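Local coordinates for protein 3-phosphoshikimate 1-carboxyvinyltransferase (Streptomyces sviceus, PDB 7M0O) that probably transfers the enolpyruvyl group of phosphoenolpyruvate to the 5-hydroxyl of shikimate-3-phosphate, one step before the end of chorismate synthesis, at residues 329-334 and 339-344; 360-363 and 368-371; 284-289 and 298-303; 304-309 and 377-382; 228-233 and 253-258. All blocks are in the same frame, centred on the assembly; numbering follows the deposited sequence.

Contact 1: 329-334 and 339-344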
loop_
_atom_site.group_PDB
_atom_site.type_symbol
_atom_site.label_atom_id
_atom_site.label_comp_id
_atom_site.label_asym_id
_atom_site.label_seq_id
_atom_site.Cartn_x
_atom_site.Cartn_y
_atom_site.Cartn_z
ATOM N N ALA A 329 10.825 9.935 17.833
ATOM C CA ALA A 329 10.511 11.153 17.090
ATOM C C ALA A 329 9.207 11.777 17.572
ATOM O O ALA A 329 9.106 13.003 17.691
ATOM C CB ALA A 329 10.436 10.856 15.592
ATOM N N CYS A 330 8.204 10.950 17.871
ATOM C CA CYS A 330 6.972 11.468 18.452
ATOM C C CYS A 330 7.222 12.105 19.814
ATOM O O CYS A 330 6.711 13.193 20.105
ATOM C CB CYS A 330 5.930 10.349 18.548
ATOM S SG CYS A 330 5.146 9.981 16.956
ATOM N N ALA A 331 7.988 11.425 20.671
ATOM C CA ALA A 331 8.280 11.975 21.987
ATOM C C ALA A 331 9.061 13.279 21.878
ATOM O O ALA A 331 8.766 14.256 22.576
ATOM C CB ALA A 331 9.057 10.956 22.823
ATOM N N GLU A 332 10.069 13.311 21.013
ATOM C CA GLU A 332 10.886 14.511 20.913
ATOM C C GLU A 332 10.050 15.701 20.461
ATOM O O GLU A 332 10.182 16.804 20.999
ATOM C CB GLU A 332 12.056 14.276 19.959
ATOM C CG GLU A 332 13.036 15.439 19.914
ATOM C CD GLU A 332 14.075 15.300 18.813
ATOM O OE1 GLU A 332 14.066 14.281 18.084
ATOM O OE2 GLU A 332 14.907 16.224 18.684
ATOM N N ASN A 333 9.166 15.494 19.486
ATOM C CA ASN A 333 8.390 16.612 18.958
ATOM C C ASN A 333 7.295 17.036 19.932
ATOM O O ASN A 333 7.016 18.231 20.078
ATOM C CB ASN A 333 7.827 16.231 17.591
ATOM C CG ASN A 333 8.867 16.387 16.484
ATOM O OD1 ASN A 333 9.366 17.496 16.238
ATOM N ND2 ASN A 333 9.227 15.286 15.841
ATOM N N LEU A 334 6.687 16.073 20.635
ATOM C CA LEU A 334 5.679 16.408 21.636
ATOM C C LEU A 334 6.299 17.210 22.772
ATOM O O LEU A 334 5.694 18.166 23.277
ATOM C CB LEU A 334 5.024 15.131 22.164
ATOM C CG LEU A 334 3.893 14.563 21.308
ATOM C CD1 LEU A 334 3.546 13.113 21.716
ATOM C CD2 LEU A 334 2.674 15.465 21.385
ATOM N N VAL A 339 4.608 19.272 25.891
ATOM C CA VAL A 339 3.825 18.145 26.397
ATOM C C VAL A 339 4.740 17.175 27.135
ATOM O O VAL A 339 5.828 16.853 26.653
ATOM C CB VAL A 339 3.106 17.449 25.223
ATOM C CG1 VAL A 339 2.242 16.305 25.709
ATOM C CG2 VAL A 339 2.267 18.451 24.448
ATOM N N ARG A 340 4.298 16.678 28.294
ATOM C CA ARG A 340 5.096 15.696 29.023
ATOM C C ARG A 340 4.882 14.309 28.418
ATOM O O ARG A 340 3.745 13.906 28.142
ATOM C CB ARG A 340 4.761 15.700 30.520
ATOM C CG ARG A 340 5.486 14.583 31.305
ATOM C CD ARG A 340 5.337 14.721 32.823
ATOM N NE ARG A 340 3.930 14.753 33.232
ATOM C CZ ARG A 340 3.279 13.731 33.767
ATOM N NH1 ARG A 340 3.903 12.574 33.972
ATOM N NH2 ARG A 340 2.005 13.874 34.102
ATOM N N VAL A 341 5.983 13.585 28.208
ATOM C CA VAL A 341 5.975 12.267 27.574
ATOM C C VAL A 341 6.927 11.347 28.333
ATOM O O VAL A 341 8.031 11.753 28.713
ATOM C CB VAL A 341 6.395 12.351 26.086
ATOM C CG1 VAL A 341 6.364 10.966 25.433
ATOM C CG2 VAL A 341 5.517 13.316 25.321
ATOM N N ALA A 342 6.496 10.107 28.558
ATOM C CA ALA A 342 7.347 9.038 29.075
ATOM C C ALA A 342 7.449 7.951 28.011
ATOM O O ALA A 342 6.520 7.762 27.223
ATOM C CB ALA A 342 6.786 8.457 30.372
ATOM N N THR A 343 8.582 7.246 27.965
ATOM C CA THR A 343 8.722 6.156 27.004
ATOM C C THR A 343 9.375 4.945 27.657
ATOM O O THR A 343 10.067 5.046 28.678
ATOM C CB THR A 343 9.532 6.549 25.754
ATOM O OG1 THR A 343 10.900 6.802 26.109
ATOM C CG2 THR A 343 8.938 7.778 25.042
ATOM N N GLY A 344 9.136 3.788 27.041
ATOM C CA GLY A 344 9.800 2.564 27.405
ATOM C C GLY A 344 10.200 1.801 26.164
ATOM O O GLY A 344 10.075 2.286 25.029
#
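Leu334, Val341 and Val339 carry most of this contact, in which the chain leaves helix 326-336 and turns back as strand 340-344, an outer strand of a four-stranded mixed sheet of the EPSP synthase fold. The helix and strand segments run nearly antiparallel, their axes 158° apart and 8.2 Å distant. Leu334 covers Val339 and Val341: its CB lies 3.7 Å from Val341 CG2, and the Leu334 and Val341 side chains meet at about a right angle. Leu334 CG stands beside the backbone N (chi1 -83°), which lets CD1 follow the same methyl. The other branch of Val341, CG1, serves the preceding helical turn, where Ala331 CB fits against it at 3.8 Å. Ala331 CB also meets CG2 of Thr343, at 3.9 Å, so this small residue spans two inward-facing strand positions. Pro305 touches Leu334 and Val339, and Ile350 of the adjoining strand lies against the same pair. Where the chain reverses, Val339 CB comes within 3.3 Å of Leu334 O, an approach set by the backbone bond that closes the turn. Val339 N donates to Leu334 O at 3.0 Å, tilted from the carbonyl plane, with an N-H...O angle of 156°.

Contact 2: 360-363 and 368-371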
loop_
_atom_site.group_PDB
_atom_site.type_symbol
_atom_site.label_atom_id
_atom_site.label_comp_id
_atom_site.label_asym_id
_atom_site.label_seq_id
_atom_site.Cartn_x
_atom_site.Cartn_y
_atom_site.Cartn_z
ATOM N N VAL A 360 8.722 21.183 13.794
ATOM C CA VAL A 360 8.797 19.741 13.976
ATOM C C VAL A 360 10.037 19.200 13.277
ATOM O O VAL A 360 10.309 19.552 12.122
ATOM C CB VAL A 360 7.525 19.080 13.429
ATOM C CG1 VAL A 360 7.744 17.585 13.163
ATOM C CG2 VAL A 360 6.363 19.320 14.393
ATOM N N THR A 361 10.803 18.355 13.981
ATOM C CA THR A 361 11.900 17.610 13.366
ATOM C C THR A 361 11.349 16.336 12.727
ATOM O O THR A 361 10.985 15.386 13.426
ATOM C CB THR A 361 12.981 17.255 14.382
ATOM O OG1 THR A 361 13.500 18.447 14.973
ATOM C CG2 THR A 361 14.128 16.512 13.673
ATOM N N SER A 362 11.311 16.305 11.397
ATOM C CA SER A 362 10.635 15.224 10.694
ATOM C C SER A 362 11.455 13.942 10.590
ATOM O O SER A 362 10.866 12.857 10.472
ATOM C CB SER A 362 10.220 15.721 9.300
ATOM O OG SER A 362 11.332 15.736 8.423
ATOM N N TYR A 363 12.785 14.030 10.623
ATOM C CA TYR A 363 13.667 12.904 10.289
ATOM C C TYR A 363 13.400 12.365 8.879
ATOM O O TYR A 363 13.717 11.206 8.580
ATOM C CB TYR A 363 13.573 11.768 11.330
ATOM C CG TYR A 363 14.125 12.169 12.684
ATOM C CD1 TYR A 363 15.482 12.064 12.958
ATOM C CD2 TYR A 363 13.296 12.685 13.672
ATOM C CE1 TYR A 363 15.996 12.442 14.184
ATOM C CE2 TYR A 363 13.799 13.070 14.908
ATOM C CZ TYR A 363 15.150 12.942 15.160
ATOM O OH TYR A 363 15.665 13.334 16.381
ATOM N N ILE A 368 5.553 11.493 10.399
ATOM C CA ILE A 368 5.748 12.527 11.414
ATOM C C ILE A 368 5.165 13.857 10.935
ATOM O O ILE A 368 4.492 14.565 11.693
ATOM C CB ILE A 368 7.239 12.653 11.792
ATOM C CG1 ILE A 368 7.779 11.332 12.345
ATOM C CG2 ILE A 368 7.455 13.795 12.808
ATOM C CD1 ILE A 368 7.043 10.817 13.597
ATOM N N VAL A 369 5.389 14.216 9.665
ATOM C CA VAL A 369 4.848 15.472 9.144
ATOM C C VAL A 369 3.324 15.419 9.087
ATOM O O VAL A 369 2.634 16.344 9.530
ATOM C CB VAL A 369 5.452 15.788 7.761
ATOM C CG1 VAL A 369 4.724 16.997 7.132
ATOM C CG2 VAL A 369 6.929 16.088 7.907
ATOM N N MET A 370 2.770 14.337 8.531
ATOM C CA MET A 370 1.320 14.285 8.382
ATOM C C MET A 370 0.628 14.245 9.740
ATOM O O MET A 370 -0.426 14.861 9.926
ATOM C CB MET A 370 0.926 13.092 7.509
ATOM C CG MET A 370 1.319 13.308 6.042
ATOM S SD MET A 370 0.706 12.091 4.861
ATOM C CE MET A 370 1.752 10.703 5.211
ATOM N N SER A 371 1.215 13.541 10.709
ATOM C CA SER A 371 0.589 13.454 12.028
ATOM C C SER A 371 0.542 14.808 12.725
ATOM O O SER A 371 -0.514 15.204 13.225
ATOM C CB SER A 371 1.316 12.434 12.903
ATOM O OG SER A 371 1.158 11.136 12.395
#
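Ser362 OG is gripped by two partners, Asp385 OD1 and the backbone N of Gly364, while the carbon of the same side chain packs against Val369. Its torsion (chi1 78°) leaves CB to face Val369 while OG reaches Asp385. Ser362 CB rests 3.6 Å from Val369 CG2 on the first turns of the helix. One residue earlier on that helix, Ile368 meets Val360, Thr361 and Ser362 with CB and its two branches. Its CG2 methyl is anti to the backbone N and reaches two neighbours, Val360 CG1 at 3.8 Å and the carbonyl Thr361 O at 3.9 Å. Ser362 O lies equally close, 3.9 Å, to both CB and CG1 of Ile368, while the remainder of the isoleucine chain leads off from the loop. No hydrogen bond crosses between the segments; the polar ends of the loop are held from outside, Thr361 N by Asn333 OD1, Thr361 OG1 by Arg336 and Tyr363 OH by Glu332. Arg367, just before Ile368, and Arg326 each have their side chains about 5 Å from that of Ile368. Both are predicted to bind phosphoenolpyruvate, so this buried loop-to-helix joint probably backs the phosphoenolpyruvate site of the EPSP synthase fold.

Contact 3: 284-289 and 298-303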
loop_
_atom_site.group_PDB
_atom_site.type_symbol
_atom_site.label_atom_id
_atom_site.label_comp_id
_atom_site.label_asym_id
_atom_site.label_seq_id
_atom_site.Cartn_x
_atom_site.Cartn_y
_atom_site.Cartn_z
ATOM N N ARG A 284 -11.359 11.052 24.968
ATOM C CA ARG A 284 -11.007 10.449 26.247
ATOM C C ARG A 284 -9.694 9.685 26.151
ATOM O O ARG A 284 -9.462 8.936 25.199
ATOM C CB ARG A 284 -12.120 9.511 26.727
ATOM C CG ARG A 284 -13.434 10.248 26.905
ATOM C CD ARG A 284 -14.504 9.393 27.565
ATOM N NE ARG A 284 -14.785 8.179 26.803
ATOM C CZ ARG A 284 -15.767 8.047 25.916
ATOM N NH1 ARG A 284 -16.582 9.064 25.658
ATOM N NH2 ARG A 284 -15.924 6.898 25.276
ATOM N N GLY A 285 -8.851 9.845 27.172
ATOM C CA GLY A 285 -7.616 9.091 27.212
ATOM C C GLY A 285 -7.850 7.597 27.338
ATOM O O GLY A 285 -8.916 7.125 27.741
ATOM N N LEU A 286 -6.817 6.836 26.992
ATOM C CA LEU A 286 -6.918 5.385 26.960
ATOM C C LEU A 286 -5.525 4.798 26.808
ATOM O O LEU A 286 -4.552 5.506 26.531
ATOM C CB LEU A 286 -7.813 4.874 25.824
ATOM C CG LEU A 286 -7.744 5.463 24.407
ATOM C CD1 LEU A 286 -6.387 5.314 23.742
ATOM C CD2 LEU A 286 -8.830 4.858 23.525
ATOM N N THR A 287 -5.464 3.486 26.980
ATOM C CA THR A 287 -4.336 2.666 26.568
ATOM C C THR A 287 -4.728 1.917 25.308
ATOM O O THR A 287 -5.793 1.298 25.264
ATOM C CB THR A 287 -3.960 1.675 27.664
ATOM O OG1 THR A 287 -3.470 2.391 28.799
ATOM C CG2 THR A 287 -2.885 0.717 27.152
ATOM N N ALA A 288 -3.865 1.953 24.292
ATOM C CA ALA A 288 -4.150 1.296 23.023
ATOM C C ALA A 288 -2.961 0.433 22.619
ATOM O O ALA A 288 -1.829 0.922 22.526
ATOM C CB ALA A 288 -4.466 2.331 21.935
ATOM N N ASN A 289 -3.214 -0.848 22.390
ATOM C CA ASN A 289 -2.210 -1.719 21.789
ATOM C C ASN A 289 -2.261 -1.502 20.283
ATOM O O ASN A 289 -3.255 -1.854 19.638
ATOM C CB ASN A 289 -2.493 -3.173 22.166
ATOM C CG ASN A 289 -1.500 -4.152 21.563
ATOM O OD1 ASN A 289 -1.115 -4.049 20.393
ATOM N ND2 ASN A 289 -1.094 -5.128 22.362
ATOM N N PRO A 298 1.773 7.306 15.166
ATOM C CA PRO A 298 2.007 8.759 15.239
ATOM C C PRO A 298 0.729 9.558 15.105
ATOM O O PRO A 298 0.630 10.638 15.698
ATOM C CB PRO A 298 2.986 9.035 14.082
ATOM C CG PRO A 298 3.702 7.667 13.879
ATOM C CD PRO A 298 2.605 6.660 14.131
ATOM N N THR A 299 -0.254 9.052 14.355
ATOM C CA THR A 299 -1.516 9.769 14.219
ATOM C C THR A 299 -2.185 9.946 15.573
ATOM O O THR A 299 -2.736 11.014 15.874
ATOM C CB THR A 299 -2.438 9.025 13.246
ATOM O OG1 THR A 299 -1.692 8.641 12.086
ATOM C CG2 THR A 299 -3.592 9.930 12.823
ATOM N N LEU A 300 -2.155 8.895 16.409
ATOM C CA LEU A 300 -2.705 9.006 17.757
ATOM C C LEU A 300 -1.828 9.882 18.650
ATOM O O LEU A 300 -2.340 10.682 19.438
ATOM C CB LEU A 300 -2.868 7.620 18.380
ATOM C CG LEU A 300 -3.407 7.652 19.824
ATOM C CD1 LEU A 300 -4.735 8.394 19.884
ATOM C CD2 LEU A 300 -3.562 6.250 20.439
ATOM N N ALA A 301 -0.511 9.717 18.571
ATOM C CA ALA A 301 0.371 10.525 19.409
ATOM C C ALA A 301 0.133 12.017 19.200
ATOM O O ALA A 301 0.227 12.803 20.149
ATOM C CB ALA A 301 1.828 10.169 19.114
ATOM N N ALA A 302 -0.214 12.418 17.981
ATOM C CA ALA A 302 -0.326 13.836 17.668
ATOM C C ALA A 302 -1.643 14.468 18.125
ATOM O O ALA A 302 -1.699 15.697 18.239
ATOM C CB ALA A 302 -0.123 14.049 16.164
ATOM N N ILE A 303 -2.698 13.688 18.399
ATOM C CA ILE A 303 -3.931 14.240 18.982
ATOM C C ILE A 303 -4.009 14.020 20.485
ATOM O O ILE A 303 -4.867 14.631 21.144
ATOM C CB ILE A 303 -5.204 13.680 18.297
ATOM C CG1 ILE A 303 -5.328 12.168 18.511
ATOM C CG2 ILE A 303 -5.194 14.034 16.815
ATOM C CD1 ILE A 303 -6.662 11.576 18.046
#
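Leu300 stretches from helix 297-303 to Leu286 and Ala288 on strand 286-289, bridging backbones whose nearest CA atoms, those of Ala288 and Leu300, are 9.4 Å apart. Its CB leaves the helix beside the ring of Phe257, which belongs to helix 257-263. CG is anti to the backbone N (chi1 178°), which carries the fork of the side chain out from the helix. There the two methyls part. Leu300 CD1 turns toward Ile303, 4.1 Å from its CG1. Strand, helix and the parallel strand 311-314 form a beta-alpha-beta unit, and Leu300 lies in the layer between helix and sheet, touching Val311 and Ile313 as well. CD2 is the branch that meets the edge strand: Ala288 CB, directed at the helix, is 4.3 Å away, and Leu286 CD1 is 4.4 Å away. Leu286 does not start out aimed at the helix; its two torsions (chi1 43°, chi2 61°) bend the chain until CD1 comes up to that methyl. Met264 and Met290 adjoin Leu300 from flanking loops.

Contact 4: 304-309 and 377-382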
loop_
_atom_site.group_PDB
_atom_site.type_symbol
_atom_site.label_atom_id
_atom_site.label_comp_id
_atom_site.label_asym_id
_atom_site.label_seq_id
_atom_site.Cartn_x
_atom_site.Cartn_y
_atom_site.Cartn_z
ATOM N N ALA A 304 -3.106 13.218 21.055
ATOM C CA ALA A 304 -3.157 12.954 22.484
ATOM C C ALA A 304 -2.989 14.190 23.377
ATOM O O ALA A 304 -3.492 14.144 24.515
ATOM C CB ALA A 304 -2.102 11.893 22.841
ATOM N N PRO A 305 -2.318 15.280 22.971
ATOM C CA PRO A 305 -2.239 16.447 23.872
ATOM C C PRO A 305 -3.593 16.989 24.287
ATOM O O PRO A 305 -3.685 17.676 25.315
ATOM C CB PRO A 305 -1.455 17.475 23.050
ATOM C CG PRO A 305 -0.581 16.628 22.181
ATOM C CD PRO A 305 -1.389 15.428 21.828
ATOM N N PHE A 306 -4.646 16.681 23.529
ATOM C CA PHE A 306 -5.988 17.201 23.761
ATOM C C PHE A 306 -6.909 16.200 24.450
ATOM O O PHE A 306 -8.085 16.506 24.656
ATOM C CB PHE A 306 -6.596 17.646 22.430
ATOM C CG PHE A 306 -5.637 18.415 21.571
ATOM C CD1 PHE A 306 -5.444 19.771 21.774
ATOM C CD2 PHE A 306 -4.904 17.779 20.580
ATOM C CE1 PHE A 306 -4.550 20.483 20.998
ATOM C CE2 PHE A 306 -4.007 18.489 19.801
ATOM C CZ PHE A 306 -3.832 19.845 20.022
ATOM N N ALA A 307 -6.399 15.034 24.841
ATOM C CA ALA A 307 -7.241 14.021 25.470
ATOM C C ALA A 307 -7.551 14.395 26.922
ATOM O O ALA A 307 -6.959 15.308 27.504
ATOM C CB ALA A 307 -6.576 12.642 25.404
ATOM N N SER A 308 -8.513 13.671 27.499
ATOM C CA SER A 308 -8.991 13.889 28.865
ATOM C C SER A 308 -8.094 13.282 29.934
ATOM O O SER A 308 -8.309 13.555 31.120
ATOM C CB SER A 308 -10.381 13.278 29.028
ATOM O OG SER A 308 -10.296 11.859 29.118
ATOM N N ALA A 309 -7.136 12.430 29.550
ATOM C CA ALA A 309 -6.319 11.640 30.471
ATOM C C ALA A 309 -5.125 11.108 29.687
ATOM O O ALA A 309 -5.112 11.242 28.461
ATOM C CB ALA A 309 -7.135 10.486 31.060
ATOM N N LEU A 377 -4.109 21.963 13.609
ATOM C CA LEU A 377 -5.487 22.452 13.637
ATOM C C LEU A 377 -5.813 23.204 14.921
ATOM O O LEU A 377 -6.634 24.135 14.903
ATOM C CB LEU A 377 -6.456 21.282 13.489
ATOM C CG LEU A 377 -6.408 20.549 12.155
ATOM C CD1 LEU A 377 -7.447 19.464 12.202
ATOM C CD2 LEU A 377 -6.658 21.477 10.983
ATOM N N ARG A 378 -5.221 22.801 16.052
ATOM C CA ARG A 378 -5.509 23.434 17.332
ATOM C C ARG A 378 -4.332 24.183 17.942
ATOM O O ARG A 378 -4.547 24.966 18.875
ATOM C CB ARG A 378 -5.996 22.387 18.349
ATOM C CG ARG A 378 -7.422 21.899 18.117
ATOM C CD ARG A 378 -8.468 22.889 18.636
ATOM N NE ARG A 378 -8.393 23.066 20.084
ATOM C CZ ARG A 378 -8.893 22.203 20.965
ATOM N NH1 ARG A 378 -9.494 21.104 20.544
ATOM N NH2 ARG A 378 -8.774 22.429 22.266
ATOM N N VAL A 379 -3.111 23.952 17.462
ATOM C CA VAL A 379 -1.929 24.629 17.995
ATOM C C VAL A 379 -1.332 25.505 16.900
ATOM O O VAL A 379 -0.706 24.981 15.965
ATOM C CB VAL A 379 -0.887 23.624 18.511
ATOM C CG1 VAL A 379 0.367 24.352 18.967
ATOM C CG2 VAL A 379 -1.462 22.764 19.647
ATOM N N PRO A 380 -1.479 26.825 16.984
ATOM C CA PRO A 380 -0.931 27.697 15.938
ATOM C C PRO A 380 0.588 27.708 15.944
ATOM O O PRO A 380 1.233 27.472 16.966
ATOM C CB PRO A 380 -1.486 29.084 16.300
ATOM C CG PRO A 380 -2.603 28.838 17.273
ATOM C CD PRO A 380 -2.217 27.583 18.008
ATOM N N GLY A 381 1.163 27.978 14.774
ATOM C CA GLY A 381 2.606 28.117 14.695
ATOM C C GLY A 381 3.404 26.839 14.606
ATOM O O GLY A 381 4.586 26.827 14.982
ATOM N N ILE A 382 2.806 25.761 14.114
ATOM C CA ILE A 382 3.544 24.536 13.846
ATOM C C ILE A 382 4.037 24.561 12.408
ATOM O O ILE A 382 3.273 24.840 11.474
ATOM C CB ILE A 382 2.676 23.297 14.122
ATOM C CG1 ILE A 382 2.565 23.096 15.634
ATOM C CG2 ILE A 382 3.262 22.068 13.426
ATOM C CD1 ILE A 382 1.804 21.835 16.075
#
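Arg378 folds back alongside Phe306, and Arg378 and Val379 meet that ring in turn. The segment 377-382 begins just before them with Leu377, which packs on Ala232 and on Phe401 and Arg405 of helix 397-406. Arg378 follows: its CB is 3.6 Å from Phe306 CE1 and 3.7 Å from CZ, approaching obliquely. Beyond CB the arginine chain bends twice, at chi2 (-79°) and chi3 (-63°), and the two side chains slide past each other in opposite directions. The bends bring the guanidinium back beside Phe306, so that one of its faces lies against Phe306 CD1, 4.2 Å from the guanidinium plane. Ring and guanidinium planes are 43° apart, too inclined for a parallel stack. Val379 is next and meets the ring at its edge: CG2, lying near the ring plane, is 3.8 Å from Phe306 CZ. After Pro380 the chain takes positive phi at Gly381 and turns toward Ile382 and strand 383-384. On the other partner, Phe306 ends the short 3-10 turn 304-306, and Pro305 CB lies 4.2 Å above one face of its ring, offset toward the rim. The contact thus joins the loops that follow two helices, 297-303 and 366-375, and Leu235 of helix 223-235 and Thr375 of helix 366-375 also touch Phe306.

Contact 5: 228-233 and 253-258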
loop_
_atom_site.group_PDB
_atom_site.type_symbol
_atom_site.label_atom_id
_atom_site.label_comp_id
_atom_site.label_asym_id
_atom_site.label_seq_id
_atom_site.Cartn_x
_atom_site.Cartn_y
_atom_site.Cartn_z
ATOM N N TYR A 228 -5.134 10.422 9.032
ATOM C CA TYR A 228 -4.950 11.817 9.413
ATOM C C TYR A 228 -6.237 12.603 9.255
ATOM O O TYR A 228 -6.518 13.496 10.060
ATOM C CB TYR A 228 -3.828 12.462 8.577
ATOM C CG TYR A 228 -2.613 11.584 8.572
ATOM C CD1 TYR A 228 -1.825 11.464 9.713
ATOM C CD2 TYR A 228 -2.289 10.825 7.453
ATOM C CE1 TYR A 228 -0.731 10.624 9.731
ATOM C CE2 TYR A 228 -1.188 9.977 7.465
ATOM C CZ TYR A 228 -0.430 9.881 8.605
ATOM O OH TYR A 228 0.643 9.028 8.616
ATOM N N PHE A 229 -7.050 12.255 8.257
ATOM C CA PHE A 229 -8.284 12.992 8.029
ATOM C C PHE A 229 -9.359 12.543 9.020
ATOM O O PHE A 229 -10.079 13.378 9.576
ATOM C CB PHE A 229 -8.697 12.838 6.554
ATOM C CG PHE A 229 -7.698 13.455 5.588
ATOM C CD1 PHE A 229 -7.916 14.711 5.045
ATOM C CD2 PHE A 229 -6.506 12.812 5.296
ATOM C CE1 PHE A 229 -6.976 15.298 4.193
ATOM C CE2 PHE A 229 -5.559 13.396 4.477
ATOM C CZ PHE A 229 -5.798 14.649 3.915
ATOM N N PHE A 230 -9.395 11.241 9.329
ATOM C CA PHE A 230 -10.259 10.735 10.392
ATOM C C PHE A 230 -9.909 11.371 11.744
ATOM O O PHE A 230 -10.802 11.739 12.514
ATOM C CB PHE A 230 -10.142 9.210 10.487
ATOM C CG PHE A 230 -10.812 8.431 9.366
ATOM C CD1 PHE A 230 -12.023 8.824 8.813
ATOM C CD2 PHE A 230 -10.236 7.266 8.911
ATOM C CE1 PHE A 230 -12.626 8.056 7.798
ATOM C CE2 PHE A 230 -10.833 6.491 7.911
ATOM C CZ PHE A 230 -12.024 6.889 7.362
ATOM N N ALA A 231 -8.609 11.475 12.066
ATOM C CA ALA A 231 -8.180 12.075 13.334
ATOM C C ALA A 231 -8.576 13.545 13.439
ATOM O O ALA A 231 -8.996 14.008 14.513
ATOM C CB ALA A 231 -6.666 11.940 13.494
ATOM N N ALA A 232 -8.413 14.299 12.354
ATOM C CA ALA A 232 -8.832 15.703 12.344
ATOM C C ALA A 232 -10.311 15.838 12.701
ATOM O O ALA A 232 -10.703 16.736 13.466
ATOM C CB ALA A 232 -8.551 16.314 10.968
ATOM N N ALA A 233 -11.150 14.931 12.187
ATOM C CA ALA A 233 -12.573 14.998 12.505
ATOM C C ALA A 233 -12.830 14.660 13.969
ATOM O O ALA A 233 -13.643 15.314 14.626
ATOM C CB ALA A 233 -13.362 14.062 11.589
ATOM N N GLY A 253 -5.527 -3.142 7.210
ATOM C CA GLY A 253 -5.654 -3.139 8.663
ATOM C C GLY A 253 -5.680 -1.754 9.299
ATOM O O GLY A 253 -6.234 -1.580 10.396
ATOM N N ASP A 254 -5.105 -0.750 8.635
ATOM C CA ASP A 254 -5.042 0.547 9.305
ATOM C C ASP A 254 -6.395 1.236 9.394
ATOM O O ASP A 254 -6.494 2.236 10.116
ATOM C CB ASP A 254 -4.046 1.481 8.613
ATOM C CG ASP A 254 -2.603 1.170 8.981
ATOM O OD1 ASP A 254 -2.363 0.251 9.804
ATOM O OD2 ASP A 254 -1.706 1.826 8.420
ATOM N N LEU A 255 -7.427 0.749 8.683
ATOM C CA LEU A 255 -8.782 1.226 8.978
ATOM C C LEU A 255 -9.135 1.004 10.446
ATOM O O LEU A 255 -9.931 1.760 11.008
ATOM C CB LEU A 255 -9.822 0.548 8.070
ATOM C CG LEU A 255 -11.238 1.146 8.194
ATOM C CD1 LEU A 255 -11.227 2.635 7.857
ATOM C CD2 LEU A 255 -12.232 0.458 7.282
ATOM N N GLY A 256 -8.543 -0.002 11.094
ATOM C CA GLY A 256 -8.767 -0.218 12.522
ATOM C C GLY A 256 -8.399 0.963 13.410
ATOM O O GLY A 256 -8.769 0.972 14.593
ATOM N N PHE A 257 -7.681 1.951 12.882
ATOM C CA PHE A 257 -7.444 3.160 13.648
ATOM C C PHE A 257 -8.759 3.806 14.083
ATOM O O PHE A 257 -8.831 4.408 15.160
ATOM C CB PHE A 257 -6.575 4.125 12.827
ATOM C CG PHE A 257 -6.304 5.446 13.511
ATOM C CD1 PHE A 257 -5.449 5.514 14.606
ATOM C CD2 PHE A 257 -6.884 6.622 13.043
ATOM C CE1 PHE A 257 -5.178 6.717 15.222
ATOM C CE2 PHE A 257 -6.633 7.830 13.647
ATOM C CZ PHE A 257 -5.784 7.892 14.753
ATOM N N VAL A 258 -9.826 3.684 13.279
ATOM C CA VAL A 258 -11.053 4.390 13.661
ATOM C C VAL A 258 -11.724 3.744 14.867
ATOM O O VAL A 258 -12.497 4.409 15.562
ATOM C CB VAL A 258 -12.065 4.516 12.499
ATOM C CG1 VAL A 258 -11.442 5.201 11.294
ATOM C CG2 VAL A 258 -12.672 3.159 12.118
#
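Phe230 lays one side of its ring against Val258 and Leu255, two residues one turn apart on the facing segment. Val258 CG1 is the bump that sits over the ring face: it lies 3.8 Å from the ring centroid and 30° off the normal, a CH-pi contact, and its closest ring atom, Phe230 CD2, is 3.4 Å away, a tight fit. Leu255 CD1 comes in obliquely beside the same ring, 3.9 Å from Phe230 CE2. Here helix 223-235 packs against the 3-10 turn 253-255 and the start of helix 257-263 within the EPSP synthase fold, and Thr275 and Val277 of strand 274-278 extend the pocket round Phe230. A second, shallower fit involves Ala231, which follows Phe230, and Phe257, which precedes Val258. With CG anti to its own backbone N (chi1 178°), Phe257 projects across to helix 223-235 and brings its ring up to the methyl of Ala231, CE2 edge-on to Ala231 CB at 4.1 Å. Thr299 of helix 297-303 lies against both of them.

Overall arrangement
The contacts join up through shared helices. Helix 297-303 links contact 3 to contact 5, where Thr299 CG2 is 3.6 Å from Phe257 CZ, and to contact 1, where Cys330 SG is 3.7 Å from Pro298 CB. Contacts 1 and 2 are tied by Asn333 OD1 to Thr361 N at 2.8 Å and a short hydrogen bond between Glu332 OE1 and Tyr363 OH. Contact 4 joins loops with 67 residues between them, among which contacts 1 and 2 fall. Ile368 of contact 2 is about 5 Å from Arg326 and Arg367 (side chains), predicted phosphoenolpyruvate ligands; Tyr228 OH of contact 5 is hydrogen-bonded to Arg367 NH1, and Phe257 is about 9 Å from Asp295 (side chains), the predicted proton acceptor.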